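Local coordinates for hypothetical protein VPA1032 (Vibrio parahaemolyticus, PDB 1ZBP) that is of unknown function but belongs to the ImpE family, pairing an N-terminal helical part with a beta-rich C-terminal part, at residues M111-L124 and K227-G239. Numbering follows the deposited sequence.
Sequences MVSQDYEQVSELAL and KQIADKEVYLGLG
A beta hairpin, strands 224-228 and 235-239, packs here against the corner where helix 98-113 turns into helix 116-129, joining the helical N-terminal part of the chain to the beta-rich C-terminal part. Near the corner, I229 sends its two branches to different partners. Methyl CG2 lies over one face of the Y116 ring in a CH-pi contact, 3.8 Å from the centroid and 29° off the normal, while CD1 meets the selenium of M111 tip to tip (SE to CD1 3.6 Å). An unbranched, flexible methionine-type chain suits this place: M111, modelled as selenomethionine, bends at chi2 and chi3 and also carries its CE methyl to CD1 of L236. Farther along helix 116-129, small A123 admits V234, whose CG2 comes to 4.1 Å from the alanine CB and also nears V119; F107 of helix 98-113 lies against the same valine. K232 runs its aliphatic part past S120, and its bends at chi2 (76°) and chi4 (59°) bring the ammonium between two exposed carboxylates. This salt-bridge network is uneven: NZ of K232 reaches OE1 of E117 weakly, at 3.4 Å, but lies 2.8 Å from OD1 of D231, which it meets nearly in line with the C-O bond.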
loop_
_atom_site.group_PDB
_atom_site.type_symbol
_atom_site.label_atom_id
_atom_site.label_comp_id
_atom_site.label_asym_id
_atom_site.label_seq_id
_atom_site.Cartn_x
_atom_site.Cartn_y
_atom_site.Cartn_z
HETATM N N MSE A 111 9.978 3.578 16.397
HETATM C CA MSE A 111 10.860 3.304 15.264
HETATM C C MSE A 111 11.656 4.559 14.943
HETATM O O MSE A 111 12.841 4.491 14.618
HETATM C CB MSE A 111 10.055 2.881 14.031
HETATM C CG MSE A 111 9.832 1.375 13.904
HETATM SE SE MSE A 111 11.485 0.401 13.574
HETATM C CE MSE A 111 11.998 1.262 11.918
ATOM N N VAL A 112 10.997 5.709 15.042
ATOM C CA VAL A 112 11.653 6.977 14.772
ATOM C C VAL A 112 12.499 7.443 15.966
ATOM O O VAL A 112 13.575 8.009 15.778
ATOM C CB VAL A 112 10.624 8.069 14.409
ATOM C CG1 VAL A 112 9.641 8.259 15.542
ATOM C CG2 VAL A 112 11.339 9.372 14.098
ATOM N N SER A 113 12.028 7.197 17.189
ATOM C CA SER A 113 12.775 7.598 18.386
ATOM C C SER A 113 13.933 6.635 18.617
ATOM O O SER A 113 14.694 6.778 19.571
ATOM C CB SER A 113 11.877 7.580 19.621
ATOM O OG SER A 113 11.605 6.253 20.021
ATOM N N GLN A 114 14.043 5.647 17.736
ATOM C CA GLN A 114 15.087 4.637 17.804
ATOM C C GLN A 114 15.077 3.770 19.066
ATOM O O GLN A 114 16.061 3.094 19.360
ATOM C CB GLN A 114 16.461 5.289 17.636
ATOM C CG GLN A 114 16.696 5.905 16.266
ATOM C CD GLN A 114 18.169 5.920 15.879
ATOM O OE1 GLN A 114 18.559 6.537 14.883
ATOM N NE2 GLN A 114 18.995 5.227 16.659
ATOM N N ASP A 115 13.980 3.777 19.815
ATOM C CA ASP A 115 13.902 2.945 21.010
ATOM C C ASP A 115 13.496 1.548 20.555
ATOM O O ASP A 115 12.352 1.131 20.726
ATOM C CB ASP A 115 12.878 3.513 22.000
ATOM C CG ASP A 115 12.719 2.646 23.244
ATOM O OD1 ASP A 115 13.740 2.131 23.751
ATOM O OD2 ASP A 115 11.574 2.494 23.726
ATOM N N TYR A 116 14.455 0.835 19.967
ATOM C CA TYR A 116 14.235 -0.510 19.450
ATOM C C TYR A 116 13.917 -1.530 20.534
ATOM O O TYR A 116 13.734 -2.712 20.245
ATOM C CB TYR A 116 15.456 -0.980 18.654
ATOM C CG TYR A 116 15.920 0.012 17.614
ATOM C CD1 TYR A 116 15.003 0.678 16.802
ATOM C CD2 TYR A 116 17.278 0.291 17.441
ATOM C CE1 TYR A 116 15.423 1.600 15.845
ATOM C CE2 TYR A 116 17.705 1.212 16.481
ATOM C CZ TYR A 116 16.767 1.863 15.690
ATOM O OH TYR A 116 17.171 2.782 14.746
ATOM N N GLU A 117 13.862 -1.082 21.783
ATOM C CA GLU A 117 13.556 -1.989 22.877
ATOM C C GLU A 117 12.043 -2.040 23.036
ATOM O O GLU A 117 11.480 -3.064 23.428
ATOM C CB GLU A 117 14.209 -1.505 24.177
ATOM C CG GLU A 117 14.291 -2.577 25.269
ATOM C CD GLU A 117 15.186 -3.756 24.881
ATOM O OE1 GLU A 117 14.832 -4.492 23.930
ATOM O OE2 GLU A 117 16.245 -3.942 25.528
ATOM N N GLN A 118 11.387 -0.927 22.724
ATOM C CA GLN A 118 9.935 -0.846 22.824
ATOM C C GLN A 118 9.299 -1.411 21.543
ATOM O O GLN A 118 8.194 -1.957 21.583
ATOM C CB GLN A 118 9.506 0.608 23.037
ATOM C CG GLN A 118 8.040 0.782 23.410
ATOM C CD GLN A 118 7.617 2.242 23.458
ATOM O OE1 GLN A 118 6.430 2.555 23.594
ATOM N NE2 GLN A 118 8.587 3.142 23.351
ATOM N N VAL A 119 10.003 -1.287 20.417
ATOM C CA VAL A 119 9.498 -1.807 19.152
ATOM C C VAL A 119 9.477 -3.332 19.229
ATOM O O VAL A 119 8.559 -3.983 18.724
ATOM C CB VAL A 119 10.379 -1.365 17.945
ATOM C CG1 VAL A 119 10.582 0.139 17.964
ATOM C CG2 VAL A 119 11.712 -2.083 17.966
ATOM N N SER A 120 10.496 -3.891 19.877
ATOM C CA SER A 120 10.624 -5.333 20.051
ATOM C C SER A 120 9.520 -5.835 20.966
ATOM O O SER A 120 9.021 -6.943 20.793
ATOM C CB SER A 120 11.984 -5.670 20.671
ATOM O OG SER A 120 12.164 -7.070 20.817
ATOM N N GLU A 121 9.144 -5.013 21.944
ATOM C CA GLU A 121 8.095 -5.373 22.893
ATOM C C GLU A 121 6.713 -5.181 22.289
ATOM O O GLU A 121 5.822 -6.006 22.490
ATOM C CB GLU A 121 8.215 -4.523 24.162
ATOM C CG GLU A 121 9.298 -4.968 25.134
ATOM C CD GLU A 121 8.844 -6.087 26.061
ATOM O OE1 GLU A 121 8.532 -7.195 25.557
ATOM O OE2 GLU A 121 8.799 -5.853 27.295
ATOM N N LEU A 122 6.541 -4.082 21.559
ATOM C CA LEU A 122 5.264 -3.768 20.923
ATOM C C LEU A 122 4.934 -4.761 19.819
ATOM O O LEU A 122 3.791 -5.175 19.667
ATOM C CB LEU A 122 5.294 -2.351 20.357
ATOM C CG LEU A 122 5.182 -1.261 21.416
ATOM C CD1 LEU A 122 5.477 0.098 20.798
ATOM C CD2 LEU A 122 3.787 -1.298 22.009
ATOM N N ALA A 123 5.948 -5.149 19.058
ATOM C CA ALA A 123 5.750 -6.096 17.977
ATOM C C ALA A 123 5.184 -7.405 18.527
ATOM O O ALA A 123 4.181 -7.913 18.022
ATOM C CB ALA A 123 7.062 -6.344 17.252
ATOM N N LEU A 124 5.815 -7.938 19.570
ATOM C CA LEU A 124 5.375 -9.192 20.182
ATOM C C LEU A 124 3.966 -9.100 20.766
ATOM O O LEU A 124 3.183 -10.046 20.653
ATOM C CB LEU A 124 6.366 -9.628 21.270
ATOM C CG LEU A 124 7.767 -10.025 20.776
ATOM C CD1 LEU A 124 8.750 -10.022 21.941
ATOM C CD2 LEU A 124 7.714 -11.396 20.113
ATOM N N LYS A 227 15.103 -5.623 5.760
ATOM C CA LYS A 227 16.090 -5.035 6.650
ATOM C C LYS A 227 15.690 -5.308 8.093
ATOM O O LYS A 227 14.541 -5.092 8.481
ATOM C CB LYS A 227 16.210 -3.519 6.431
ATOM C CG LYS A 227 16.880 -3.092 5.131
ATOM C CD LYS A 227 17.063 -1.573 5.071
ATOM C CE LYS A 227 17.678 -1.127 3.743
ATOM N NZ LYS A 227 18.987 -1.800 3.468
ATOM N N GLN A 228 16.642 -5.800 8.879
ATOM C CA GLN A 228 16.391 -6.078 10.283
ATOM C C GLN A 228 16.626 -4.784 11.064
ATOM O O GLN A 228 17.572 -4.047 10.784
ATOM C CB GLN A 228 17.328 -7.180 10.777
ATOM C CG GLN A 228 17.242 -7.437 12.273
ATOM C CD GLN A 228 18.189 -8.537 12.726
ATOM O OE1 GLN A 228 19.313 -8.653 12.227
ATOM N NE2 GLN A 228 17.748 -9.332 13.694
ATOM N N ILE A 229 15.754 -4.508 12.029
ATOM C CA ILE A 229 15.857 -3.302 12.843
ATOM C C ILE A 229 17.239 -3.183 13.488
ATOM O O ILE A 229 18.157 -2.583 12.919
ATOM C CB ILE A 229 14.769 -3.287 13.949
ATOM C CG1 ILE A 229 13.389 -3.460 13.314
ATOM C CG2 ILE A 229 14.820 -1.979 14.730
ATOM C CD1 ILE A 229 13.105 -2.508 12.159
ATOM N N ALA A 230 17.380 -3.751 14.680
ATOM C CA ALA A 230 18.653 -3.718 15.389
ATOM C C ALA A 230 19.134 -5.150 15.494
ATOM O O ALA A 230 19.688 -5.710 14.545
ATOM C CB ALA A 230 18.470 -3.123 16.784
ATOM N N ASP A 231 18.901 -5.735 16.662
ATOM C CA ASP A 231 19.281 -7.110 16.932
ATOM C C ASP A 231 18.051 -7.912 17.334
ATOM O O ASP A 231 18.159 -9.074 17.737
ATOM C CB ASP A 231 20.336 -7.169 18.048
ATOM C CG ASP A 231 20.080 -6.155 19.156
ATOM O OD1 ASP A 231 18.900 -5.897 19.477
ATOM O OD2 ASP A 231 21.062 -5.629 19.720
ATOM N N LYS A 232 16.881 -7.287 17.219
ATOM C CA LYS A 232 15.633 -7.956 17.567
ATOM C C LYS A 232 15.130 -8.800 16.410
ATOM O O LYS A 232 15.804 -8.937 15.387
ATOM C CB LYS A 232 14.553 -6.934 17.943
ATOM C CG LYS A 232 14.857 -6.107 19.172
ATOM C CD LYS A 232 15.886 -5.035 18.886
ATOM C CE LYS A 232 16.220 -4.279 20.159
ATOM N NZ LYS A 232 16.753 -5.205 21.209
ATOM N N GLU A 233 13.941 -9.371 16.583
ATOM C CA GLU A 233 13.316 -10.181 15.542
ATOM C C GLU A 233 12.282 -9.358 14.763
ATOM O O GLU A 233 11.298 -9.890 14.264
ATOM C CB GLU A 233 12.663 -11.435 16.149
ATOM C CG GLU A 233 11.782 -11.202 17.385
ATOM C CD GLU A 233 10.509 -10.408 17.102
ATOM O OE1 GLU A 233 9.683 -10.866 16.282
ATOM O OE2 GLU A 233 10.331 -9.334 17.718
ATOM N N VAL A 234 12.519 -8.056 14.664
ATOM C CA VAL A 234 11.627 -7.155 13.940
ATOM C C VAL A 234 12.211 -6.883 12.550
ATOM O O VAL A 234 13.257 -6.241 12.417
ATOM C CB VAL A 234 11.470 -5.809 14.687
ATOM C CG1 VAL A 234 10.487 -4.914 13.961
ATOM C CG2 VAL A 234 11.010 -6.063 16.112
ATOM N N TYR A 235 11.534 -7.380 11.518
ATOM C CA TYR A 235 11.980 -7.197 10.137
ATOM C C TYR A 235 10.972 -6.373 9.327
ATOM O O TYR A 235 9.802 -6.737 9.223
ATOM C CB TYR A 235 12.174 -8.566 9.480
ATOM C CG TYR A 235 13.204 -9.427 10.166
ATOM C CD1 TYR A 235 14.562 -9.302 9.863
ATOM C CD2 TYR A 235 12.833 -10.341 11.156
ATOM C CE1 TYR A 235 15.524 -10.065 10.535
ATOM C CE2 TYR A 235 13.786 -11.107 11.829
ATOM C CZ TYR A 235 15.123 -10.966 11.519
ATOM O OH TYR A 235 16.066 -11.719 12.188
ATOM N N LEU A 236 11.422 -5.255 8.767
ATOM C CA LEU A 236 10.544 -4.415 7.960
ATOM C C LEU A 236 10.720 -4.834 6.513
ATOM O O LEU A 236 11.616 -5.593 6.205
ATOM C CB LEU A 236 10.893 -2.940 8.118
ATOM C CG LEU A 236 10.713 -2.354 9.511
ATOM C CD1 LEU A 236 10.893 -0.841 9.425
ATOM C CD2 LEU A 236 9.335 -2.692 10.067
ATOM N N GLY A 237 9.876 -4.344 5.619
ATOM C CA GLY A 237 10.005 -4.744 4.233
ATOM C C GLY A 237 10.352 -3.620 3.291
ATOM O O GLY A 237 10.270 -2.446 3.649
ATOM N N LEU A 238 10.748 -3.989 2.080
ATOM C CA LEU A 238 11.105 -3.022 1.058
ATOM C C LEU A 238 10.717 -3.630 -0.283
ATOM O O LEU A 238 11.139 -4.743 -0.625
ATOM C CB LEU A 238 12.609 -2.732 1.083
ATOM C CG LEU A 238 13.216 -2.225 2.394
ATOM C CD1 LEU A 238 14.730 -2.142 2.276
ATOM C CD2 LEU A 238 12.634 -0.872 2.730
ATOM N N GLY A 239 9.908 -2.906 -1.040
ATOM C CA GLY A 239 9.488 -3.415 -2.330
ATOM C C GLY A 239 8.189 -4.197 -2.246
ATOM O O GLY A 239 7.405 -3.986 -1.329
#